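Local coordinates for actin-related protein 8 (Homo sapiens, PDB 4FO0) that binds ATP as a non-polymerising actin-related subunit of the INO80 chromatin-remodelling complex and contributes to nucleosome binding, at residues Ile17-Pro22 / Gly30-Thr35; Val231-Ser236 / Arg588-Trp593; Cys262-Val267 / Lys497-Ser502; Cys320-Asp325 / His514-Phe519; Ala360-Ala365 / Leu478-Ala483. One frame throughout, in Å; residues are numbered along the deposited sequence.

In the fold
From the N terminus, contact 1 closes the shortest loop, a beta hairpin finished before contact 2 opens. Contact 2 brackets most of the remaining chain, carrying the C-terminal tail back to strand 229-234; it shares a sheet with contact 1, and H21 of one hydrogen-bonds E235 of the other. Contacts 3 to 5 nest inside it. Contacts 3 and 4 cross, since 262-267 and 320-325 precede 497-502 and 514-519, while contact 5 lies within both loops. Contact 3 joins strand 258-264 to helix 494-502, contact 4 the loop after helix 306-319 to helix 516-527, and contact 5 the loop after helix 353-359 to helix 480-489; the last two meet where the F519 and F362 rings touch.

Contact 1: Ile17-Pro22 / Gly30-Thr35; sequences IIVIHP and GRATDT
V19 and G30 exchange two backbone hydrogen bonds: V19 N gives to G30 O at 2.7 Å, and G30 N returns a longer bond to V19 O at 3.2 Å. Past this pair, A32 N reaches I17 O at 2.8 Å. I18 and R31 form the non-hydrogen-bonded pair between these links, where CD1 of I18 leans on the aliphatic CG of R31 at 4.1 Å. On the other face of the sheet the small methyl of A32 fits beside V19 CG2 (4.1 Å) and I17 CB (4.2 Å). V19 sends that branch anti to its carbonyl carbon, which puts it on the A32 side. This is the first antiparallel hairpin of the actin fold, strands 17-21 and 26-31, in the sheet that also takes in strand 200-205. As strand 26-31 ends, the chain folds into a type I turn from R31 to D34, and D34 OD2 accepts from R31 N at 2.9 Å, from above the carboxylate plane. Farther out, the extended R31 side chain hands its NH1 to Y199 OH and N15 O, and helix 553-563 packs on the I17 and A32 face, W555 NE1 adding a second donor to V19 O.

Contact 2: Val231-Ser236 / Arg588-Trp593; sequences VVHQES and RAAFVW
The C-terminal tail of this actin fold returns to lie against strand 229-234, a parallel neighbour of strand 200-205, and F591 is the residue that plugs into it between V232, H233 and Q234. No hydrogen bond links the two segments, so the fit rests on shape and on the apolar surface of a phenylalanine. The ring is sandwiched: CG of Q234 lies over one face, displaced to the rim, while CB of A589, from the tail itself, sits 4.1 Å above the centre of the opposite face. At the edge, CE1 of F591 comes within 3.6 Å of V232 O, near the ring plane, and the same carbon touches V232 CG1 at 4.1 Å. F591 reaches this slot because its CG stands between the backbone N and the carbonyl carbon (chi1 52°), which folds the ring back over the tail. I205 of the adjacent strand and the ring of Y209 close in around it. A590, one residue earlier, is small enough to ride on the imidazole of H233 in a CH-pi contact, its CB 3.9 Å from the ring centroid and 25° off the normal. The imidazole in turn is held by its own strand: H233 ND1 accepts a hydrogen bond from Q234 N at 3.0 Å, the donor tilted 21° from the ring plane.

Contact 3: Cys262-Val267 / Lys497-Ser502; sequences CVEDGV and KKKMYS
The carboxylate of E264 is the flat group of this contact, and K499 NZ meets it at OE2, using the anti lone pair, turned away from OE1, in a 2.7 Å salt bridge. The two side chains cross at about a right angle: E264 is extended beyond CG, whereas K499 bends at chi3 (-72°) to bring its ammonium group across from the helix. OE2 also accepts from T496 OG1, and OE1 from H269 NE2, so neighbours hold both oxygens. Beside the ion pair the contact is mainly apolar. M500, a flexible residue bent at chi2 (-47°), lays its thioether along strand 258-264: CG touches C262 SG at 3.6 Å, and the terminal CE lies 3.7 Å from C262 CB and 3.5 Å from V263 O. I488 of helix 480-489 closes over both C262 and M500. Strand and helix pack together in the part of the actin fold built on the six-stranded sheet. With a leucine in place of E264, K499 would probably lose its charged mate, and H269 and T496 the carboxylate oxygens they bond to. D265, its OD2 5.0 Å from K499 NZ, adds negative charge, which is likely to favour the protonated lysine.

Contact 4: Cys320-Asp325 / His514-Phe519; sequences CHLDQD and HKAQEF
L322 and D323, in the loop after helix 306-319, meet the start of helix 516-527 close to the nucleotide cleft, where the H514 side chain lies about 8 Å from the bound ATP. The segment from H514 follows a glycine-rich turn that probably corresponds to the adenosine motif of the actin family. L322 N donates to H514 O at 2.9 Å, and a water spans the same two backbones, giving to C320 O and accepting from H514 N. The leucine forks over the helix: CD1 rests on the A516 methyl at 3.9 Å, while CD2 stands over the centre of the F519 ring, 4.1 Å from its centroid and 6° off the normal. F519 presents that face because its CG is anti to the backbone N (chi1 175°). D323 runs alongside both K515 and H514; its CB touches K515 CG at 3.4 Å, and OD2 approaches H514 CE1 at 3.6 Å near the ring plane. OD1 closes an Asx turn by accepting from D325 N at 2.8 Å. Were D323 a valine, that turn would probably come undone, with D325 N left without its acceptor. H321 ND1, meanwhile, fixes the loop by taking D323 N in its ring plane. Behind the loop lies helix 353-359, which meets L322 through P358 and M359 and bonds the H321 backbone at K354.

Contact 5: Ala360-Ala365 / Leu478-Ala483; sequences ALFYPA and LGLDKA
F362 turns its ring into the first turn of helix 480-489, between L480 and D481. CG leaves CB anti to the carbonyl carbon (chi1 -57°), which carries the ring over to the helix, where F362 CD1 meets CG of D481 at 3.7 Å in the ring plane; the carboxylate stands nearly upright to that plane, 84° apart. One bond farther, F362 CE1 lies 4.2 Å from CB of L480, which sits over one face near the rim, and on the far side of the ring CE2 packs against the F519 ring of helix 516-527. A flat aromatic suits this place, since it can offer an edge to the acid and a face to the leucine at once. D481 OD2 forms a salt bridge with R523, whose NH2 also hydrogen-bonds Y363 OH. The contact thus sets the loop after helix 353-359 against a helix N terminus in the nucleotide-binding core of the actin fold, with the L480 side chain about 4 Å from that of V253, an ATP-binding residue. G479 is the N-cap residue, and L480 N is satisfied from across the contact by L361 O at 3.0 Å. Glycine fits here because its CA packs directly against F362 O (3.5 Å) and P364 CD (3.6 Å), where a CB would run into the carbonyl. P364, a compact ring, also rests its CG against L478 C at 3.7 Å.

Contact 1: Ile17-Pro22 / Gly30-Thr35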
# COMPACT_ATOMS: atom_id res chain seq x y z
N ILE A 17 4.54 12.88 20.88
CA ILE A 17 3.41 12.42 20.12
C ILE A 17 3.85 11.38 19.10
O ILE A 17 4.67 11.66 18.22
CB ILE A 17 2.74 13.60 19.44
CG1 ILE A 17 2.12 14.49 20.52
CG2 ILE A 17 1.71 13.10 18.44
CD1 ILE A 17 1.61 15.80 20.01
N ILE A 18 3.35 10.15 19.26
CA ILE A 18 3.65 9.08 18.30
C ILE A 18 2.64 9.06 17.16
O ILE A 18 1.43 9.00 17.39
CB ILE A 18 3.64 7.70 18.94
CG1 ILE A 18 4.69 7.60 20.04
CG2 ILE A 18 3.93 6.65 17.88
CD1 ILE A 18 6.08 7.79 19.55
N VAL A 19 3.13 9.12 15.92
CA VAL A 19 2.25 9.07 14.76
C VAL A 19 2.27 7.69 14.12
O VAL A 19 3.34 7.16 13.77
CB VAL A 19 2.61 10.16 13.73
CG1 VAL A 19 1.75 10.03 12.48
CG2 VAL A 19 2.42 11.53 14.36
N ILE A 20 1.09 7.09 14.00
CA ILE A 20 0.98 5.71 13.54
C ILE A 20 0.16 5.54 12.27
O ILE A 20 -1.05 5.82 12.24
CB ILE A 20 0.40 4.82 14.63
CG1 ILE A 20 1.16 5.04 15.93
CG2 ILE A 20 0.44 3.34 14.19
CD1 ILE A 20 0.57 4.30 17.12
N HIS A 21 0.82 5.07 11.22
CA HIS A 21 0.15 4.83 9.96
C HIS A 21 0.30 3.37 9.56
O HIS A 21 1.30 2.98 8.95
CB HIS A 21 0.73 5.70 8.86
CG HIS A 21 -0.06 5.67 7.60
ND1 HIS A 21 0.41 6.19 6.41
CD2 HIS A 21 -1.30 5.18 7.34
CE1 HIS A 21 -0.51 6.03 5.47
NE2 HIS A 21 -1.55 5.42 6.01
N PRO A 22 -0.70 2.57 9.88
CA PRO A 22 -0.73 1.14 9.55
C PRO A 22 -0.97 0.94 8.06
O PRO A 22 -1.56 1.79 7.41
CB PRO A 22 -1.94 0.62 10.33
CG PRO A 22 -2.41 1.78 11.20
CD PRO A 22 -1.95 3.02 10.52
N GLY A 30 6.47 6.66 14.07
CA GLY A 30 7.54 7.53 14.55
C GLY A 30 7.04 8.66 15.42
O GLY A 30 5.83 8.86 15.55
N ARG A 31 7.96 9.40 16.03
CA ARG A 31 7.61 10.64 16.74
C ARG A 31 7.24 11.71 15.73
O ARG A 31 7.81 11.76 14.62
CB ARG A 31 8.78 11.15 17.57
CG ARG A 31 9.28 10.22 18.63
CD ARG A 31 10.60 10.73 19.17
NE ARG A 31 11.30 9.70 19.94
CZ ARG A 31 11.24 9.58 21.26
NH1 ARG A 31 10.51 10.42 21.99
NH2 ARG A 31 11.92 8.61 21.86
N ALA A 32 6.31 12.58 16.10
CA ALA A 32 5.94 13.69 15.22
C ALA A 32 7.14 14.58 14.86
O ALA A 32 7.08 15.36 13.92
CB ALA A 32 4.82 14.50 15.86
N THR A 33 8.23 14.46 15.60
CA THR A 33 9.44 15.22 15.31
C THR A 33 10.39 14.51 14.36
O THR A 33 11.24 15.15 13.73
CB THR A 33 10.21 15.59 16.60
OG1 THR A 33 10.39 14.43 17.42
CG2 THR A 33 9.43 16.62 17.37
N ASP A 34 10.27 13.19 14.24
CA ASP A 34 11.13 12.46 13.31
C ASP A 34 10.89 12.97 11.89
O ASP A 34 9.77 13.36 11.52
CB ASP A 34 10.92 10.94 13.44
CG ASP A 34 11.30 10.40 14.82
OD1 ASP A 34 12.17 11.01 15.49
OD2 ASP A 34 10.76 9.35 15.25
N THR A 35 11.95 13.03 11.10
CA THR A 35 11.81 13.51 9.74
C THR A 35 11.30 12.37 8.87
O THR A 35 10.35 12.53 8.08
CB THR A 35 13.14 14.02 9.20
OG1 THR A 35 13.88 14.63 10.28
CG2 THR A 35 12.90 15.04 8.10

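Contact 2: Val231-Ser236 / Arg588-Trp593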
# COMPACT_ATOMS: atom_id res chain seq x y z
N VAL A 231 -5.49 10.93 18.92
CA VAL A 231 -6.30 11.58 17.91
C VAL A 231 -6.39 10.66 16.71
O VAL A 231 -5.37 10.19 16.18
CB VAL A 231 -5.70 12.90 17.45
CG1 VAL A 231 -6.47 13.41 16.24
CG2 VAL A 231 -5.71 13.92 18.58
N VAL A 232 -7.60 10.39 16.26
CA VAL A 232 -7.79 9.57 15.09
C VAL A 232 -8.11 10.45 13.90
O VAL A 232 -8.90 11.38 14.02
CB VAL A 232 -8.92 8.56 15.30
CG1 VAL A 232 -9.20 7.83 14.03
CG2 VAL A 232 -8.55 7.60 16.39
N HIS A 233 -7.49 10.18 12.76
CA HIS A 233 -7.85 10.90 11.55
C HIS A 233 -7.73 10.01 10.32
O HIS A 233 -7.04 8.99 10.34
CB HIS A 233 -6.99 12.14 11.39
CG HIS A 233 -7.75 13.33 10.88
ND1 HIS A 233 -8.90 13.21 10.14
CD2 HIS A 233 -7.52 14.66 11.02
CE1 HIS A 233 -9.35 14.41 9.83
NE2 HIS A 233 -8.53 15.31 10.35
N GLN A 234 -8.39 10.40 9.24
CA GLN A 234 -8.34 9.63 8.01
C GLN A 234 -7.05 9.87 7.27
O GLN A 234 -6.54 10.99 7.23
CB GLN A 234 -9.50 10.00 7.13
CG GLN A 234 -10.81 9.81 7.81
CD GLN A 234 -11.91 10.50 7.08
OE1 GLN A 234 -12.68 9.87 6.36
NE2 GLN A 234 -11.98 11.82 7.24
N GLU A 235 -6.52 8.81 6.67
CA GLU A 235 -5.23 8.89 6.01
C GLU A 235 -5.34 9.82 4.79
O GLU A 235 -4.36 10.45 4.39
CB GLU A 235 -4.71 7.48 5.66
CG GLU A 235 -5.48 6.75 4.55
CD GLU A 235 -5.36 5.21 4.58
OE1 GLU A 235 -6.29 4.53 4.09
OE2 GLU A 235 -4.34 4.67 5.07
N SER A 236 -6.53 9.93 4.22
CA SER A 236 -6.73 10.79 3.06
C SER A 236 -6.58 12.28 3.40
O SER A 236 -5.94 13.04 2.68
CB SER A 236 -8.10 10.54 2.44
OG SER A 236 -9.09 10.53 3.46
N ARG A 588 -16.26 13.76 19.41
CA ARG A 588 -15.04 14.54 19.27
C ARG A 588 -14.16 14.21 18.07
O ARG A 588 -13.02 14.67 17.98
CB ARG A 588 -14.23 14.41 20.56
CG ARG A 588 -13.21 15.49 20.74
CD ARG A 588 -12.46 15.27 22.01
NE ARG A 588 -13.32 15.37 23.18
CZ ARG A 588 -12.91 15.13 24.42
NH1 ARG A 588 -11.64 14.77 24.62
NH2 ARG A 588 -13.74 15.23 25.44
N ALA A 589 -14.66 13.41 17.14
CA ALA A 589 -13.87 13.08 15.96
C ALA A 589 -13.88 14.22 14.94
O ALA A 589 -14.93 14.79 14.64
CB ALA A 589 -14.34 11.78 15.34
N ALA A 590 -12.69 14.53 14.41
CA ALA A 590 -12.51 15.56 13.39
C ALA A 590 -13.41 15.33 12.19
O ALA A 590 -13.91 16.28 11.57
CB ALA A 590 -11.06 15.61 12.94
N PHE A 591 -13.60 14.07 11.84
CA PHE A 591 -14.50 13.71 10.77
C PHE A 591 -15.84 13.32 11.37
O PHE A 591 -15.97 13.15 12.58
CB PHE A 591 -13.91 12.56 9.97
CG PHE A 591 -13.50 11.40 10.82
CD1 PHE A 591 -12.27 11.39 11.43
CD2 PHE A 591 -14.38 10.35 11.05
CE1 PHE A 591 -11.89 10.33 12.23
CE2 PHE A 591 -14.00 9.29 11.84
CZ PHE A 591 -12.76 9.28 12.43
N VAL A 592 -16.85 13.18 10.51
CA VAL A 592 -18.15 12.72 10.97
C VAL A 592 -18.12 11.21 11.22
O VAL A 592 -18.15 10.41 10.30
CB VAL A 592 -19.24 13.07 9.95
CG1 VAL A 592 -20.57 12.49 10.37
CG2 VAL A 592 -19.33 14.58 9.81
N TRP A 593 -18.05 10.84 12.49
CA TRP A 593 -18.06 9.43 12.87
C TRP A 593 -19.24 8.72 12.20
O TRP A 593 -19.06 7.74 11.46
CB TRP A 593 -18.13 9.29 14.39
CG TRP A 593 -18.14 7.89 14.86
CD1 TRP A 593 -19.22 7.18 15.31
CD2 TRP A 593 -17.02 7.01 14.95
NE1 TRP A 593 -18.84 5.91 15.67
CE2 TRP A 593 -17.49 5.77 15.46
CE3 TRP A 593 -15.66 7.13 14.64
CZ2 TRP A 593 -16.65 4.68 15.67
CZ3 TRP A 593 -14.82 6.04 14.85
CH2 TRP A 593 -15.32 4.83 15.36
OXT TRP A 593 -20.39 9.13 12.37

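Contact 3: Cys262-Val267 / Lys497-Ser502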
# COMPACT_ATOMS: atom_id res chain seq x y z
N CYS A 262 -12.40 12.92 -2.68
CA CYS A 262 -12.18 14.34 -2.83
C CYS A 262 -12.15 15.01 -1.48
O CYS A 262 -13.05 14.82 -0.66
CB CYS A 262 -13.24 14.96 -3.72
SG CYS A 262 -13.08 14.39 -5.41
N VAL A 263 -11.09 15.78 -1.25
CA VAL A 263 -10.90 16.41 0.04
C VAL A 263 -10.87 17.90 -0.14
O VAL A 263 -10.19 18.42 -1.03
CB VAL A 263 -9.61 15.91 0.72
CG1 VAL A 263 -9.22 16.80 1.89
CG2 VAL A 263 -9.78 14.48 1.18
N GLU A 264 -11.64 18.59 0.70
CA GLU A 264 -11.77 20.04 0.64
C GLU A 264 -11.62 20.60 2.05
O GLU A 264 -12.53 20.50 2.87
CB GLU A 264 -13.14 20.41 0.08
CG GLU A 264 -13.16 21.70 -0.71
CD GLU A 264 -14.44 21.87 -1.49
OE1 GLU A 264 -15.36 21.04 -1.32
OE2 GLU A 264 -14.55 22.83 -2.29
N ASP A 265 -10.44 21.15 2.33
CA ASP A 265 -10.14 21.77 3.62
C ASP A 265 -10.37 20.83 4.80
O ASP A 265 -11.17 21.13 5.69
CB ASP A 265 -10.97 23.04 3.82
CG ASP A 265 -11.01 23.91 2.59
OD1 ASP A 265 -9.93 24.18 2.01
OD2 ASP A 265 -12.12 24.33 2.20
N GLY A 266 -9.66 19.70 4.82
CA GLY A 266 -9.71 18.79 5.95
C GLY A 266 -10.96 17.92 5.95
O GLY A 266 -11.25 17.21 6.92
N VAL A 267 -11.72 17.96 4.86
CA VAL A 267 -12.92 17.15 4.81
C VAL A 267 -12.97 16.23 3.59
O VAL A 267 -12.94 16.68 2.45
CB VAL A 267 -14.18 18.02 4.81
CG1 VAL A 267 -15.41 17.16 4.91
CG2 VAL A 267 -14.11 18.99 5.96
N LYS A 497 -15.77 20.59 -8.22
CA LYS A 497 -15.25 19.79 -9.32
C LYS A 497 -14.13 20.49 -10.07
O LYS A 497 -13.12 19.87 -10.40
CB LYS A 497 -16.35 19.40 -10.30
CG LYS A 497 -17.39 18.49 -9.72
CD LYS A 497 -18.42 18.12 -10.77
CE LYS A 497 -19.62 17.45 -10.14
NZ LYS A 497 -20.38 16.62 -11.11
N LYS A 498 -14.29 21.77 -10.35
CA LYS A 498 -13.22 22.49 -11.01
C LYS A 498 -11.94 22.27 -10.21
O LYS A 498 -10.90 21.91 -10.77
CB LYS A 498 -13.54 23.98 -11.14
CG LYS A 498 -14.26 24.36 -12.42
CD LYS A 498 -14.21 25.87 -12.67
CE LYS A 498 -14.94 26.65 -11.58
NZ LYS A 498 -14.78 28.14 -11.72
N LYS A 499 -12.04 22.46 -8.90
CA LYS A 499 -10.88 22.32 -8.03
C LYS A 499 -10.29 20.92 -8.06
O LYS A 499 -9.08 20.76 -8.10
CB LYS A 499 -11.24 22.73 -6.60
CG LYS A 499 -11.59 24.21 -6.48
CD LYS A 499 -11.52 24.72 -5.04
CE LYS A 499 -12.67 24.20 -4.18
NZ LYS A 499 -12.46 24.52 -2.74
N MET A 500 -11.16 19.91 -8.06
CA MET A 500 -10.74 18.51 -8.08
C MET A 500 -10.06 18.07 -9.37
O MET A 500 -8.99 17.46 -9.33
CB MET A 500 -11.92 17.58 -7.77
CG MET A 500 -12.60 17.85 -6.43
SD MET A 500 -11.41 18.03 -5.08
CE MET A 500 -12.46 18.54 -3.72
N TYR A 501 -10.68 18.36 -10.52
CA TYR A 501 -10.06 18.02 -11.80
C TYR A 501 -8.71 18.69 -11.91
O TYR A 501 -7.76 18.11 -12.42
CB TYR A 501 -10.90 18.44 -13.01
CG TYR A 501 -12.19 17.69 -13.20
CD1 TYR A 501 -12.20 16.37 -13.64
CD2 TYR A 501 -13.41 18.30 -12.96
CE1 TYR A 501 -13.40 15.68 -13.82
CE2 TYR A 501 -14.61 17.62 -13.14
CZ TYR A 501 -14.60 16.31 -13.57
OH TYR A 501 -15.80 15.65 -13.73
N SER A 502 -8.61 19.85 -11.33
CA SER A 502 -7.45 20.66 -11.51
C SER A 502 -6.31 20.18 -10.65
O SER A 502 -5.18 20.52 -10.85
CB SER A 502 -7.83 22.10 -11.21
OG SER A 502 -7.01 22.66 -10.22

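Contact 4: Cys320-Asp325 / His514-Phe519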
# COMPACT_ATOMS: atom_id res chain seq x y z
N CYS A 320 9.19 -2.51 -14.24
CA CYS A 320 7.92 -1.95 -14.68
C CYS A 320 7.97 -0.43 -14.84
O CYS A 320 8.63 0.28 -14.07
CB CYS A 320 6.80 -2.38 -13.73
SG CYS A 320 6.46 -4.17 -13.90
N HIS A 321 7.29 0.07 -15.86
CA HIS A 321 7.27 1.51 -16.14
C HIS A 321 5.95 1.84 -16.81
O HIS A 321 5.27 0.94 -17.30
CB HIS A 321 8.44 1.90 -17.07
CG HIS A 321 8.36 1.26 -18.42
ND1 HIS A 321 7.70 1.84 -19.48
CD2 HIS A 321 8.84 0.08 -18.88
CE1 HIS A 321 7.78 1.05 -20.54
NE2 HIS A 321 8.47 -0.03 -20.20
N LEU A 322 5.58 3.12 -16.82
CA LEU A 322 4.42 3.59 -17.59
C LEU A 322 4.84 4.60 -18.67
O LEU A 322 4.21 5.64 -18.85
CB LEU A 322 3.37 4.20 -16.68
CG LEU A 322 2.61 3.23 -15.78
CD1 LEU A 322 1.89 3.98 -14.67
CD2 LEU A 322 1.63 2.42 -16.60
N ASP A 323 5.91 4.27 -19.38
CA ASP A 323 6.47 5.16 -20.39
C ASP A 323 6.31 4.57 -21.81
O ASP A 323 6.97 3.58 -22.14
CB ASP A 323 7.94 5.40 -20.03
CG ASP A 323 8.64 6.34 -20.99
OD1 ASP A 323 8.03 6.73 -22.02
OD2 ASP A 323 9.82 6.69 -20.72
N GLN A 324 5.45 5.15 -22.63
CA GLN A 324 5.25 4.65 -24.01
C GLN A 324 6.54 4.53 -24.78
O GLN A 324 6.70 3.66 -25.63
CB GLN A 324 4.32 5.56 -24.81
CG GLN A 324 2.86 5.34 -24.57
CD GLN A 324 2.38 3.98 -25.03
OE1 GLN A 324 1.91 3.17 -24.22
NE2 GLN A 324 2.46 3.72 -26.34
N ASP A 325 7.48 5.42 -24.48
CA ASP A 325 8.67 5.57 -25.31
C ASP A 325 9.75 4.53 -25.05
O ASP A 325 10.68 4.40 -25.85
CB ASP A 325 9.21 7.00 -25.19
CG ASP A 325 8.18 8.04 -25.63
OD1 ASP A 325 7.42 7.76 -26.58
OD2 ASP A 325 8.14 9.12 -25.02
N HIS A 514 7.93 4.81 -13.20
CA HIS A 514 8.49 5.85 -14.05
C HIS A 514 7.43 6.33 -15.06
O HIS A 514 6.77 5.51 -15.72
CB HIS A 514 9.74 5.28 -14.73
CG HIS A 514 10.47 6.26 -15.58
ND1 HIS A 514 10.46 6.19 -16.96
CD2 HIS A 514 11.24 7.33 -15.26
CE1 HIS A 514 11.20 7.18 -17.44
NE2 HIS A 514 11.67 7.88 -16.43
N LYS A 515 7.27 7.65 -15.14
CA LYS A 515 6.30 8.31 -16.03
C LYS A 515 4.85 8.17 -15.57
O LYS A 515 3.91 8.48 -16.31
CB LYS A 515 6.42 7.81 -17.47
CG LYS A 515 7.71 8.22 -18.15
CD LYS A 515 7.92 9.71 -18.05
CE LYS A 515 9.08 10.18 -18.92
NZ LYS A 515 9.26 11.68 -18.91
N ALA A 516 4.65 7.73 -14.34
CA ALA A 516 3.29 7.50 -13.89
C ALA A 516 2.48 8.81 -13.91
O ALA A 516 1.33 8.83 -14.38
CB ALA A 516 3.28 6.87 -12.52
N GLN A 517 3.07 9.90 -13.43
CA GLN A 517 2.38 11.19 -13.39
C GLN A 517 1.82 11.63 -14.75
O GLN A 517 0.62 11.88 -14.89
CB GLN A 517 3.29 12.28 -12.83
CG GLN A 517 2.78 13.67 -13.14
CD GLN A 517 3.63 14.75 -12.53
OE1 GLN A 517 4.03 14.66 -11.36
NE2 GLN A 517 3.92 15.78 -13.32
N GLU A 518 2.72 11.73 -15.72
CA GLU A 518 2.37 12.01 -17.11
C GLU A 518 1.32 11.04 -17.62
O GLU A 518 0.28 11.45 -18.14
CB GLU A 518 3.61 11.91 -18.00
CG GLU A 518 4.84 12.69 -17.48
CD GLU A 518 5.57 12.00 -16.32
OE1 GLU A 518 4.91 11.44 -15.42
OE2 GLU A 518 6.82 12.02 -16.30
N PHE A 519 1.59 9.75 -17.46
CA PHE A 519 0.71 8.73 -18.02
C PHE A 519 -0.72 8.94 -17.58
O PHE A 519 -1.66 8.89 -18.39
CB PHE A 519 1.16 7.33 -17.60
CG PHE A 519 0.24 6.25 -18.04
CD1 PHE A 519 -0.91 5.96 -17.32
CD2 PHE A 519 0.51 5.52 -19.18
CE1 PHE A 519 -1.77 4.96 -17.73
CE2 PHE A 519 -0.35 4.50 -19.59
CZ PHE A 519 -1.49 4.22 -18.87
O HOH W 1 9.47 2.54 -13.00

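Contact 5: Ala360-Ala365 / Leu478-Ala483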
# COMPACT_ATOMS: atom_id res chain seq x y z
N ALA A 360 -2.38 -2.70 -15.79
CA ALA A 360 -3.53 -3.46 -15.32
C ALA A 360 -4.24 -2.69 -14.21
O ALA A 360 -5.40 -2.97 -13.92
CB ALA A 360 -3.14 -4.83 -14.87
N LEU A 361 -3.56 -1.72 -13.61
CA LEU A 361 -4.21 -0.81 -12.65
C LEU A 361 -5.34 -0.03 -13.31
O LEU A 361 -6.27 0.40 -12.64
CB LEU A 361 -3.20 0.15 -12.02
CG LEU A 361 -2.22 -0.51 -11.06
CD1 LEU A 361 -1.14 0.46 -10.68
CD2 LEU A 361 -2.96 -1.03 -9.81
N PHE A 362 -5.27 0.14 -14.62
CA PHE A 362 -6.31 0.84 -15.35
C PHE A 362 -7.29 -0.12 -16.03
O PHE A 362 -8.40 0.28 -16.41
CB PHE A 362 -5.68 1.81 -16.34
CG PHE A 362 -4.75 2.79 -15.68
CD1 PHE A 362 -5.18 4.08 -15.37
CD2 PHE A 362 -3.45 2.40 -15.33
CE1 PHE A 362 -4.32 4.98 -14.75
CE2 PHE A 362 -2.58 3.30 -14.70
CZ PHE A 362 -3.01 4.59 -14.41
N TYR A 363 -6.87 -1.38 -16.15
CA TYR A 363 -7.72 -2.45 -16.67
C TYR A 363 -7.69 -3.67 -15.74
O TYR A 363 -7.24 -4.75 -16.13
CB TYR A 363 -7.30 -2.82 -18.10
CG TYR A 363 -7.39 -1.64 -19.02
CD1 TYR A 363 -8.58 -1.33 -19.66
CD2 TYR A 363 -6.30 -0.80 -19.20
CE1 TYR A 363 -8.67 -0.23 -20.48
CE2 TYR A 363 -6.38 0.31 -20.02
CZ TYR A 363 -7.57 0.59 -20.66
OH TYR A 363 -7.67 1.69 -21.48
N PRO A 364 -8.17 -3.49 -14.51
CA PRO A 364 -8.05 -4.48 -13.44
C PRO A 364 -8.75 -5.83 -13.71
O PRO A 364 -8.57 -6.76 -12.93
CB PRO A 364 -8.68 -3.77 -12.24
CG PRO A 364 -9.50 -2.69 -12.81
CD PRO A 364 -8.79 -2.24 -14.03
N ALA A 365 -9.52 -5.95 -14.77
CA ALA A 365 -10.06 -7.26 -15.11
C ALA A 365 -8.89 -8.18 -15.43
O ALA A 365 -8.99 -9.40 -15.36
CB ALA A 365 -10.99 -7.15 -16.30
N LEU A 478 -12.93 -1.60 -11.05
CA LEU A 478 -12.98 -0.31 -11.69
C LEU A 478 -11.57 0.22 -11.85
O LEU A 478 -10.82 0.30 -10.88
CB LEU A 478 -13.80 0.63 -10.80
CG LEU A 478 -14.18 1.98 -11.37
CD1 LEU A 478 -15.09 1.74 -12.54
CD2 LEU A 478 -14.86 2.79 -10.30
N GLY A 479 -11.20 0.59 -13.07
CA GLY A 479 -9.87 1.10 -13.32
C GLY A 479 -9.59 2.39 -12.56
O GLY A 479 -10.49 3.17 -12.24
N LEU A 480 -8.32 2.63 -12.29
CA LEU A 480 -7.93 3.75 -11.46
C LEU A 480 -8.46 5.11 -12.00
O LEU A 480 -9.02 5.90 -11.24
CB LEU A 480 -6.42 3.73 -11.30
CG LEU A 480 -5.79 4.82 -10.43
CD1 LEU A 480 -6.48 4.86 -9.10
CD2 LEU A 480 -4.31 4.53 -10.28
N ASP A 481 -8.30 5.35 -13.29
CA ASP A 481 -8.75 6.60 -13.91
C ASP A 481 -10.28 6.80 -13.89
O ASP A 481 -10.77 7.89 -13.59
CB ASP A 481 -8.20 6.74 -15.33
CG ASP A 481 -8.52 5.53 -16.23
OD1 ASP A 481 -8.94 4.47 -15.72
OD2 ASP A 481 -8.33 5.65 -17.45
N LYS A 482 -11.03 5.75 -14.22
CA LYS A 482 -12.48 5.76 -14.11
C LYS A 482 -12.94 6.08 -12.68
O LYS A 482 -13.91 6.82 -12.48
CB LYS A 482 -13.05 4.41 -14.54
CG LYS A 482 -12.79 4.07 -15.98
CD LYS A 482 -13.38 2.73 -16.39
CE LYS A 482 -12.91 2.32 -17.79
NZ LYS A 482 -11.41 2.12 -17.86
N ALA A 483 -12.26 5.49 -11.70
CA ALA A 483 -12.57 5.74 -10.30
C ALA A 483 -12.33 7.19 -9.92
O ALA A 483 -13.14 7.82 -9.24
CB ALA A 483 -11.74 4.85 -9.43